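Local atomic coordinates of irisin (Homo sapiens, PDB entry 4LSD), a protein that is a secreted hormone, here its dimer-forming fibronectin type III domain, that probably mediates benefits of muscular exercise by inducing browning of white fat. Residues S18-W23 and S58-D63; F34-Q39 and V72-I77; A5-T10 and D24-E29; E65-Y70 and L90-R95. All coordinates share one frame; numbering follows the deposited sequence.

Contact 1 (S18-W23 and S58-D63)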
# COMPACT_ATOMS: atom_id res chain seq x y z
N SER A 18 -12.55 -5.50 -2.51
CA SER A 18 -11.27 -5.91 -1.94
C SER A 18 -10.88 -7.30 -2.40
O SER A 18 -11.69 -8.05 -2.94
CB SER A 18 -11.36 -5.91 -0.42
OG SER A 18 -12.23 -6.93 0.02
N ALA A 19 -9.61 -7.64 -2.17
CA ALA A 19 -9.08 -8.95 -2.53
C ALA A 19 -7.78 -9.14 -1.77
O ALA A 19 -7.22 -8.17 -1.24
CB ALA A 19 -8.83 -9.05 -4.03
N VAL A 20 -7.32 -10.38 -1.71
CA VAL A 20 -6.07 -10.72 -1.04
C VAL A 20 -5.20 -11.43 -2.07
O VAL A 20 -5.69 -12.28 -2.81
CB VAL A 20 -6.30 -11.67 0.16
CG1 VAL A 20 -4.94 -12.06 0.76
CG2 VAL A 20 -7.16 -10.99 1.22
N VAL A 21 -3.92 -11.08 -2.12
CA VAL A 21 -2.97 -11.66 -3.07
C VAL A 21 -1.97 -12.50 -2.31
O VAL A 21 -1.48 -12.08 -1.28
CB VAL A 21 -2.19 -10.55 -3.81
CG1 VAL A 21 -1.20 -11.16 -4.80
CG2 VAL A 21 -3.16 -9.63 -4.52
N SER A 22 -1.67 -13.69 -2.82
CA SER A 22 -0.71 -14.58 -2.16
C SER A 22 0.32 -15.04 -3.17
O SER A 22 0.09 -15.00 -4.38
CB SER A 22 -1.40 -15.83 -1.60
OG SER A 22 -2.56 -15.49 -0.87
N TRP A 23 1.46 -15.50 -2.67
CA TRP A 23 2.52 -15.97 -3.54
C TRP A 23 3.49 -16.81 -2.76
O TRP A 23 3.36 -16.96 -1.55
CB TRP A 23 3.27 -14.79 -4.15
CG TRP A 23 3.96 -13.93 -3.12
CD1 TRP A 23 5.22 -14.08 -2.61
CD2 TRP A 23 3.40 -12.80 -2.46
NE1 TRP A 23 5.47 -13.12 -1.66
CE2 TRP A 23 4.36 -12.32 -1.55
CE3 TRP A 23 2.16 -12.15 -2.53
CZ2 TRP A 23 4.13 -11.21 -0.73
CZ3 TRP A 23 1.93 -11.05 -1.72
CH2 TRP A 23 2.91 -10.59 -0.82
N SER A 58 1.30 -12.69 1.77
CA SER A 58 0.03 -12.19 1.26
C SER A 58 -0.12 -10.71 1.56
O SER A 58 0.46 -10.18 2.50
CB SER A 58 -1.16 -12.98 1.82
OG SER A 58 -1.14 -13.02 3.23
N CYS A 59 -0.89 -10.06 0.71
CA CYS A 59 -1.11 -8.64 0.83
C CYS A 59 -2.54 -8.33 0.41
O CYS A 59 -2.97 -8.72 -0.67
CB CYS A 59 -0.13 -7.92 -0.09
SG CYS A 59 -0.43 -6.17 -0.24
N ALA A 60 -3.27 -7.64 1.28
CA ALA A 60 -4.65 -7.27 0.99
C ALA A 60 -4.73 -6.01 0.14
O ALA A 60 -3.91 -5.11 0.27
CB ALA A 60 -5.39 -7.04 2.28
N LEU A 61 -5.73 -5.95 -0.74
CA LEU A 61 -5.94 -4.79 -1.60
C LEU A 61 -7.33 -4.30 -1.24
O LEU A 61 -8.31 -5.05 -1.36
CB LEU A 61 -5.89 -5.18 -3.08
CG LEU A 61 -4.65 -5.96 -3.50
CD1 LEU A 61 -4.91 -6.61 -4.85
CD2 LEU A 61 -3.43 -5.04 -3.56
N TRP A 62 -7.42 -3.06 -0.80
CA TRP A 62 -8.69 -2.49 -0.39
C TRP A 62 -9.19 -1.40 -1.32
O TRP A 62 -8.47 -0.95 -2.21
CB TRP A 62 -8.50 -1.89 1.00
CG TRP A 62 -7.55 -0.72 0.98
CD1 TRP A 62 -7.89 0.61 1.00
CD2 TRP A 62 -6.12 -0.76 0.85
NE1 TRP A 62 -6.76 1.39 0.91
CE2 TRP A 62 -5.66 0.58 0.81
CE3 TRP A 62 -5.18 -1.80 0.77
CZ2 TRP A 62 -4.30 0.91 0.69
CZ3 TRP A 62 -3.83 -1.47 0.65
CH2 TRP A 62 -3.41 -0.13 0.62
N ASP A 63 -10.43 -0.99 -1.10
CA ASP A 63 -11.04 0.07 -1.88
C ASP A 63 -10.95 -0.16 -3.38
O ASP A 63 -10.67 0.77 -4.15
CB ASP A 63 -10.36 1.39 -1.50
CG ASP A 63 -11.20 2.61 -1.85
OD1 ASP A 63 -12.44 2.56 -1.71
OD2 ASP A 63 -10.59 3.64 -2.25
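Val-21 and Leu-61 meet on the buried face of this strand pair, where CG2 of Val-21 lies 3.5 Å from CD1 of Leu-61 and the two side chains cross obliquely. That methyl stands opposite the Val-21 carbonyl carbon and beside its backbone N, which leaves CG1 to face Val-9 of the next strand. Further along the same face is the indole of Trp-23. A chi1 of 62° swings it back over the partner strand: Ser-58 N sits over one ring face, 3.7 Å from CH2 and toward the rim, while CZ3 approaches Cys-59 CB at 4.1 Å. The other strands touching this ring include 31-40, through Phe-34 and Ile-36. A leucine in place of this tryptophan would probably leave the Ser-58 backbone without its ring cover and open a gap beside Cys-59 and Phe-34. The strands themselves, 19-23 and 58-61, run antiparallel at 159° and correspond to B and E of the fibronectin type III sandwich, in its three-stranded sheet. Two hydrogen-bonded pairs join them. In Ala-19 with Leu-61, the Leu-61 N to Ala-19 O bond is 2.7 Å; Val-21 and Cys-59 exchange the other two bonds. The outward face is thinner, with Val-20 CG1 reaching Ser-58 CB at 4.0 Å and Ser-22 OG at 3.9 Å from the same carbon. At the far end CB of Ser-18 rests 3.3 Å from Leu-61 O. Next in the chain, the Trp-62 indole makes a cation-pi contact with Arg-47, a residue required for dimerization, and meets Trp-62 of the second subunit.

Contact 2 (F34-Q39 and V72-I77)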
# COMPACT_ATOMS: atom_id res chain seq x y z
N PHE A 34 8.44 -7.49 0.00
CA PHE A 34 7.80 -7.57 -1.29
C PHE A 34 7.30 -6.22 -1.77
O PHE A 34 7.08 -5.31 -0.98
CB PHE A 34 6.60 -8.50 -1.19
CG PHE A 34 5.42 -7.87 -0.50
CD1 PHE A 34 4.52 -7.07 -1.20
CD2 PHE A 34 5.20 -8.08 0.86
CE1 PHE A 34 3.43 -6.49 -0.57
CE2 PHE A 34 4.11 -7.50 1.51
CZ PHE A 34 3.22 -6.70 0.79
N ALA A 35 7.11 -6.09 -3.08
CA ALA A 35 6.58 -4.86 -3.66
C ALA A 35 5.48 -5.30 -4.61
O ALA A 35 5.67 -6.21 -5.41
CB ALA A 35 7.65 -4.11 -4.41
N ILE A 36 4.32 -4.68 -4.49
CA ILE A 36 3.19 -5.01 -5.36
C ILE A 36 2.73 -3.77 -6.15
O ILE A 36 2.81 -2.65 -5.65
CB ILE A 36 1.98 -5.56 -4.55
CG1 ILE A 36 2.14 -7.06 -4.32
CG2 ILE A 36 0.67 -5.30 -5.28
CD1 ILE A 36 0.92 -7.71 -3.67
N SER A 37 2.29 -4.00 -7.39
CA SER A 37 1.78 -2.93 -8.26
C SER A 37 0.36 -3.30 -8.58
O SER A 37 0.06 -4.46 -8.86
CB SER A 37 2.52 -2.86 -9.60
OG SER A 37 3.89 -2.60 -9.43
N GLN A 38 -0.50 -2.30 -8.57
CA GLN A 38 -1.90 -2.52 -8.86
C GLN A 38 -2.43 -1.44 -9.78
O GLN A 38 -2.19 -0.25 -9.56
CB GLN A 38 -2.72 -2.52 -7.57
CG GLN A 38 -4.23 -2.45 -7.79
CD GLN A 38 -4.98 -2.00 -6.55
OE1 GLN A 38 -4.84 -2.59 -5.47
NE2 GLN A 38 -5.78 -0.96 -6.70
N GLN A 39 -3.13 -1.85 -10.83
CA GLN A 39 -3.73 -0.90 -11.74
C GLN A 39 -4.89 -1.59 -12.43
O GLN A 39 -4.89 -2.81 -12.59
CB GLN A 39 -2.71 -0.37 -12.77
CG GLN A 39 -1.96 -1.42 -13.50
CD GLN A 39 -0.97 -0.84 -14.50
OE1 GLN A 39 0.10 -0.35 -14.13
NE2 GLN A 39 -1.33 -0.88 -15.77
N VAL A 72 -2.22 -7.13 -11.25
CA VAL A 72 -1.31 -7.01 -10.12
C VAL A 72 -0.02 -7.74 -10.42
O VAL A 72 -0.04 -8.82 -10.99
CB VAL A 72 -1.96 -7.64 -8.86
CG1 VAL A 72 -0.89 -8.09 -7.87
CG2 VAL A 72 -2.91 -6.65 -8.22
N HIS A 73 1.11 -7.14 -10.05
CA HIS A 73 2.40 -7.79 -10.24
C HIS A 73 3.08 -7.80 -8.89
O HIS A 73 3.01 -6.82 -8.15
CB HIS A 73 3.30 -7.02 -11.22
CG HIS A 73 2.84 -7.08 -12.64
ND1 HIS A 73 3.38 -7.94 -13.57
CD2 HIS A 73 1.88 -6.38 -13.28
CE1 HIS A 73 2.77 -7.77 -14.73
NE2 HIS A 73 1.85 -6.83 -14.58
N VAL A 74 3.73 -8.91 -8.56
CA VAL A 74 4.41 -9.01 -7.29
C VAL A 74 5.90 -9.11 -7.57
O VAL A 74 6.32 -9.61 -8.60
CB VAL A 74 3.97 -10.26 -6.51
CG1 VAL A 74 4.59 -10.26 -5.12
CG2 VAL A 74 2.46 -10.31 -6.42
N GLN A 75 6.70 -8.60 -6.64
CA GLN A 75 8.16 -8.64 -6.76
C GLN A 75 8.71 -9.01 -5.38
O GLN A 75 8.09 -8.70 -4.36
CB GLN A 75 8.69 -7.26 -7.16
CG GLN A 75 10.19 -7.14 -7.04
CD GLN A 75 10.66 -5.72 -7.24
OE1 GLN A 75 11.46 -5.44 -8.13
NE2 GLN A 75 10.15 -4.81 -6.43
N ALA A 76 9.85 -9.69 -5.33
CA ALA A 76 10.41 -10.07 -4.04
C ALA A 76 11.64 -9.24 -3.71
O ALA A 76 12.51 -9.04 -4.56
CB ALA A 76 10.75 -11.55 -4.04
N ILE A 77 11.72 -8.78 -2.46
CA ILE A 77 12.83 -7.95 -2.02
C ILE A 77 13.81 -8.75 -1.18
O ILE A 77 13.42 -9.49 -0.29
CB ILE A 77 12.35 -6.77 -1.13
CG1 ILE A 77 11.13 -6.09 -1.74
CG2 ILE A 77 13.49 -5.78 -0.93
CD1 ILE A 77 11.42 -5.26 -2.94
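Ile-36 and Val-74 stand side by side, pointing the same way into the core, with CG1 of Ile-36 3.9 Å from CG2 of Val-74. The two strands, 34-39 and 72-77, are the C and F strands of the fibronectin type III fold, central neighbours in its four-stranded sheet and antiparallel at 163°. The two branches of Ile-36 divide the work. With CG1 beside the backbone N (chi1 -85°), that arm goes to Val-74, while CG2, next to the carbonyl carbon, slants across to CG1 of Val-72 at 4.1 Å. The other methyl of Val-72 closes on Gln-38 CB at 4.2 Å. Behind this row lies the opposing sheet: Cys-59 and Trp-23 pack on Ile-36, Val-21 on Val-74, and Leu-61 on both Val-72 and Gln-38.

What sets the row in register is the backbone. Ala-35 pairs with Gln-75 and Ser-37 with His-73, each through two N-H to O bonds. Ser-37 N reaches His-73 O at 3.0 Å. The flanking strands 46-52 and 89-92 bond to the outer backbone edges, and Ser-86 OG bonds to Val-74 N. At the end of the pair Ile-77 folds back toward strand 34-39, putting its CG1 3.5 Å from Phe-34 N and its CD1 4.2 Å from the methyl of Ala-35.

Contact 3 (A5-T10 and D24-E29)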
# COMPACT_ATOMS: atom_id res chain seq x y z
N ALA A 5 11.79 -14.12 -9.09
CA ALA A 5 10.46 -13.57 -9.06
C ALA A 5 9.57 -14.47 -8.23
O ALA A 5 9.91 -15.63 -8.00
CB ALA A 5 9.91 -13.47 -10.47
N PRO A 6 8.45 -13.94 -7.74
CA PRO A 6 7.51 -14.72 -6.93
C PRO A 6 6.79 -15.70 -7.86
O PRO A 6 6.63 -15.41 -9.04
CB PRO A 6 6.55 -13.66 -6.40
CG PRO A 6 7.40 -12.45 -6.28
CD PRO A 6 8.24 -12.49 -7.54
N VAL A 7 6.37 -16.84 -7.32
CA VAL A 7 5.67 -17.84 -8.12
C VAL A 7 4.32 -18.14 -7.47
O VAL A 7 4.09 -17.78 -6.31
CB VAL A 7 6.44 -19.19 -8.20
CG1 VAL A 7 7.74 -19.02 -8.94
CG2 VAL A 7 6.70 -19.70 -6.79
N ASN A 8 3.44 -18.80 -8.20
CA ASN A 8 2.16 -19.17 -7.64
C ASN A 8 1.40 -18.00 -7.04
O ASN A 8 0.81 -18.11 -5.96
CB ASN A 8 2.38 -20.22 -6.55
CG ASN A 8 3.01 -21.48 -7.10
OD1 ASN A 8 3.95 -22.04 -6.51
ND2 ASN A 8 2.49 -21.96 -8.22
N VAL A 9 1.42 -16.86 -7.73
CA VAL A 9 0.71 -15.70 -7.24
C VAL A 9 -0.77 -15.98 -7.48
O VAL A 9 -1.19 -16.23 -8.61
CB VAL A 9 1.16 -14.44 -7.98
CG1 VAL A 9 0.55 -13.22 -7.33
CG2 VAL A 9 2.69 -14.35 -7.97
N THR A 10 -1.56 -15.97 -6.41
CA THR A 10 -2.98 -16.25 -6.51
C THR A 10 -3.80 -15.14 -5.84
O THR A 10 -3.30 -14.41 -4.99
CB THR A 10 -3.35 -17.65 -5.85
OG1 THR A 10 -3.93 -17.45 -4.55
CG2 THR A 10 -2.10 -18.52 -5.67
N ASP A 24 4.46 -17.35 -3.48
CA ASP A 24 5.51 -18.15 -2.88
C ASP A 24 6.78 -17.65 -3.50
O ASP A 24 6.75 -17.01 -4.55
CB ASP A 24 5.39 -19.64 -3.22
CG ASP A 24 4.09 -20.23 -2.79
OD1 ASP A 24 3.76 -20.10 -1.59
OD2 ASP A 24 3.42 -20.83 -3.65
N VAL A 25 7.88 -17.96 -2.85
CA VAL A 25 9.18 -17.57 -3.36
C VAL A 25 9.98 -18.85 -3.34
O VAL A 25 9.60 -19.82 -2.68
CB VAL A 25 9.85 -16.51 -2.46
CG1 VAL A 25 9.03 -15.24 -2.47
CG2 VAL A 25 10.01 -17.04 -1.06
N LEU A 26 11.08 -18.88 -4.09
CA LEU A 26 11.92 -20.07 -4.15
C LEU A 26 12.91 -20.08 -2.98
O LEU A 26 13.18 -21.13 -2.40
CB LEU A 26 12.67 -20.11 -5.48
CG LEU A 26 11.97 -20.59 -6.75
CD1 LEU A 26 10.46 -20.47 -6.63
CD2 LEU A 26 12.48 -19.76 -7.92
N GLU A 27 13.42 -18.91 -2.63
CA GLU A 27 14.40 -18.80 -1.54
C GLU A 27 13.87 -18.09 -0.29
O GLU A 27 14.14 -16.91 -0.09
CB GLU A 27 15.63 -18.06 -2.05
CG GLU A 27 16.02 -18.46 -3.47
CD GLU A 27 16.13 -17.26 -4.40
OE1 GLU A 27 17.26 -16.72 -4.55
OE2 GLU A 27 15.09 -16.85 -4.96
N ASP A 28 13.14 -18.80 0.55
CA ASP A 28 12.61 -18.19 1.77
C ASP A 28 13.69 -17.61 2.67
O ASP A 28 13.43 -16.68 3.43
CB ASP A 28 11.79 -19.22 2.55
CG ASP A 28 10.67 -19.84 1.73
OD1 ASP A 28 9.61 -19.21 1.57
OD2 ASP A 28 10.87 -20.97 1.23
N GLU A 29 14.91 -18.13 2.59
CA GLU A 29 15.98 -17.63 3.45
C GLU A 29 16.53 -16.25 3.06
O GLU A 29 17.21 -15.61 3.86
CB GLU A 29 17.14 -18.64 3.47
CG GLU A 29 17.91 -18.73 2.14
CD GLU A 29 19.01 -19.79 2.14
OE1 GLU A 29 19.89 -19.74 1.25
OE2 GLU A 29 19.01 -20.68 3.02
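Asn-8 and Asp-24 bring an amide and a carboxylate together with their planes 73° apart, so the two flat groups do not stack. One oxygen of the carboxylate does the touching: OD2 of Asp-24 lies 3.1 Å from CB of Asn-8, at the root of the amide. A chi1 of -59° places the Asp-24 carboxylate beside its own backbone N, on the side where Asn-8 turns the corner. Asn-8 has a left-handed backbone here and is a predicted N-glycosylation site, although no sugar is attached in this structure. An alanine in place of Asp-24 has no carboxylate to lie against CB of Asn-8, and the Asn-8 side chain would probably be freer to turn.

Just before that corner the main chains pair, Val-7 with Asp-24, in a single antiparallel hydrogen-bonded bridge. Val-7 N gives a nearly straight bond to Asp-24 O at 2.8 Å, and Asp-24 N returns one to Val-7 O at 2.9 Å. The Val-7 side chain crosses its neighbours at about a right angle: CG2 reaches Asp-24 CB at 3.8 Å, and both its methyls touch CD1 of Leu-26, CG1 at 3.9 Å. On the inner side Pro-6 CA lies 3.4 Å from Asp-24 O. The corner leads into strand 9-12, the first (A) of the fibronectin type III domain, which joins strand 19-24 (B), ended by Asp-24. Pro-6 packs at this end of the sandwich, on Trp-23 of strand 19-24 and on Val-74 and Ala-76 of strand 69-78.

Contact 4 (E65-Y70 and L90-R95)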
# COMPACT_ATOMS: atom_id res chain seq x y z
N GLU A 65 -12.52 -1.18 -7.13
CA GLU A 65 -13.72 -0.83 -7.87
C GLU A 65 -14.55 -2.08 -8.09
O GLU A 65 -14.00 -3.14 -8.36
CB GLU A 65 -13.33 -0.25 -9.22
CG GLU A 65 -13.31 1.24 -9.29
CD GLU A 65 -14.65 1.78 -9.71
OE1 GLU A 65 -14.78 3.02 -9.79
OE2 GLU A 65 -15.56 0.96 -9.96
N GLU A 66 -15.87 -1.96 -7.99
CA GLU A 66 -16.76 -3.10 -8.21
C GLU A 66 -16.82 -3.44 -9.70
O GLU A 66 -16.59 -2.57 -10.54
CB GLU A 66 -18.17 -2.77 -7.74
CG GLU A 66 -18.77 -1.58 -8.49
CD GLU A 66 -20.24 -1.76 -8.80
OE1 GLU A 66 -21.05 -1.87 -7.86
OE2 GLU A 66 -20.59 -1.79 -10.00
N ASP A 67 -17.13 -4.69 -10.01
CA ASP A 67 -17.26 -5.14 -11.39
C ASP A 67 -16.17 -4.56 -12.27
O ASP A 67 -16.43 -4.04 -13.36
CB ASP A 67 -18.63 -4.71 -11.91
CG ASP A 67 -18.92 -5.21 -13.30
OD1 ASP A 67 -18.75 -6.42 -13.54
OD2 ASP A 67 -19.34 -4.39 -14.15
N THR A 68 -14.93 -4.68 -11.80
CA THR A 68 -13.78 -4.14 -12.49
C THR A 68 -12.60 -5.11 -12.55
O THR A 68 -12.35 -5.85 -11.60
CB THR A 68 -13.33 -2.86 -11.78
OG1 THR A 68 -14.43 -1.94 -11.73
CG2 THR A 68 -12.14 -2.22 -12.47
N GLU A 69 -11.86 -5.06 -13.66
CA GLU A 69 -10.69 -5.91 -13.88
C GLU A 69 -9.39 -5.23 -13.46
O GLU A 69 -9.15 -4.06 -13.76
CB GLU A 69 -10.62 -6.29 -15.36
CG GLU A 69 -11.77 -7.16 -15.82
CD GLU A 69 -11.69 -7.49 -17.30
OE1 GLU A 69 -11.89 -6.58 -18.14
OE2 GLU A 69 -11.41 -8.67 -17.63
N TYR A 70 -8.54 -5.99 -12.77
CA TYR A 70 -7.26 -5.48 -12.28
C TYR A 70 -6.08 -6.32 -12.71
O TYR A 70 -6.23 -7.49 -13.06
CB TYR A 70 -7.28 -5.42 -10.76
CG TYR A 70 -8.11 -4.30 -10.19
CD1 TYR A 70 -7.55 -3.06 -9.92
CD2 TYR A 70 -9.47 -4.49 -9.92
CE1 TYR A 70 -8.31 -2.03 -9.38
CE2 TYR A 70 -10.24 -3.46 -9.39
CZ TYR A 70 -9.65 -2.24 -9.12
OH TYR A 70 -10.40 -1.23 -8.59
N LEU A 90 -4.42 -11.56 -13.11
CA LEU A 90 -5.57 -10.78 -13.55
C LEU A 90 -6.82 -11.24 -12.84
O LEU A 90 -6.98 -12.41 -12.54
CB LEU A 90 -5.77 -10.92 -15.05
CG LEU A 90 -4.61 -10.40 -15.89
CD1 LEU A 90 -3.60 -11.52 -16.11
CD2 LEU A 90 -5.13 -9.88 -17.24
N PHE A 91 -7.71 -10.30 -12.57
CA PHE A 91 -8.93 -10.67 -11.90
C PHE A 91 -9.95 -9.57 -12.04
O PHE A 91 -9.64 -8.47 -12.48
CB PHE A 91 -8.65 -11.01 -10.43
CG PHE A 91 -8.11 -9.86 -9.61
CD1 PHE A 91 -8.98 -9.07 -8.85
CD2 PHE A 91 -6.75 -9.57 -9.59
CE1 PHE A 91 -8.49 -8.02 -8.06
CE2 PHE A 91 -6.24 -8.52 -8.80
CZ PHE A 91 -7.12 -7.75 -8.04
N LYS A 92 -11.18 -9.89 -11.70
CA LYS A 92 -12.23 -8.93 -11.81
C LYS A 92 -13.07 -9.01 -10.56
O LYS A 92 -13.38 -10.10 -10.06
CB LYS A 92 -13.08 -9.22 -13.05
CG LYS A 92 -14.29 -8.33 -13.20
CD LYS A 92 -15.02 -8.63 -14.49
CE LYS A 92 -16.34 -7.89 -14.55
NZ LYS A 92 -17.08 -8.20 -15.80
N THR A 93 -13.43 -7.85 -10.04
CA THR A 93 -14.23 -7.80 -8.84
C THR A 93 -15.70 -8.05 -9.14
O THR A 93 -16.20 -7.72 -10.21
CB THR A 93 -14.08 -6.43 -8.16
OG1 THR A 93 -14.33 -5.41 -9.14
CG2 THR A 93 -12.69 -6.26 -7.58
N PRO A 94 -16.40 -8.67 -8.18
CA PRO A 94 -17.82 -9.00 -8.24
C PRO A 94 -18.61 -7.70 -8.27
O PRO A 94 -18.05 -6.63 -8.10
CB PRO A 94 -18.06 -9.76 -6.94
CG PRO A 94 -16.76 -10.42 -6.67
CD PRO A 94 -15.72 -9.42 -7.11
N ARG A 95 -19.93 -7.81 -8.44
CA ARG A 95 -20.82 -6.65 -8.48
C ARG A 95 -21.16 -6.18 -7.06
O ARG A 95 -21.12 -6.98 -6.12
CB ARG A 95 -22.12 -7.02 -9.16
CG ARG A 95 -21.98 -7.91 -10.38
CD ARG A 95 -21.92 -7.07 -11.63
NE ARG A 95 -23.04 -6.14 -11.69
CZ ARG A 95 -23.16 -5.16 -12.59
NH1 ARG A 95 -22.22 -5.00 -13.51
NH2 ARG A 95 -24.21 -4.35 -12.57
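Thr-93 OG1 is gripped from the 65-70 turn: Thr-68 N donates to it at 2.8 Å, close to straight at 158°, and it is also placed on Glu-65 O, though that distance is modelled too short to be trusted. A chi1 of 51° tucks the hydroxyl between its own backbone N and carbonyl carbon, facing the turn. Main-chain bonds flank it, from Thr-93 N to Thr-68 O and from Asp-67 N to Pro-94 O. Outside, the Asp-67 carboxylate is shared by two cations, with OD2 3.0 Å from Arg-95 NH1 and OD1 3.3 Å from Lys-92 NZ; the carboxylate and guanidinium planes stand 65° apart. Such a pair would be expected to stabilise the negative charge. On the inward side Tyr-70 CB sits over one face of the Phe-91 ring, 3.9 Å from its centroid, while the two rings, near parallel, are slid apart and barely overlap. The phenol then reaches back along its own chain, where its OH accepts Glu-65 N at 2.6 Å. A tyrosine near the start of a strand, its OH bonded to the backbone five residues earlier, is a tyrosine corner, as found at strand F in fibronectin type III domains.

Contacts 1 and 2 lie one in each sheet of the sandwich, centres 11 Å apart, and close on each other: Cys-59 CB is 3.7 Å from both Phe-34 CZ and Ile-36 CD1. Contact 3 extends contact 1 at one end, with Ser-22 O probably accepting Thr-10 N, and meets contact 2 where Val-9 CG1 lies 3.6 Å from Val-74 CG2. Contact 4 shares strand 69-78 with contact 2 and sits at the other end, about 24 Å from contact 3 between centres; Phe-91 bridges to Leu-61 and Val-72. The residue that matters for the dimer is Arg-47, whose side chain is about 4 Å from that of Leu-61 and about 3 Å from that of Gln-38.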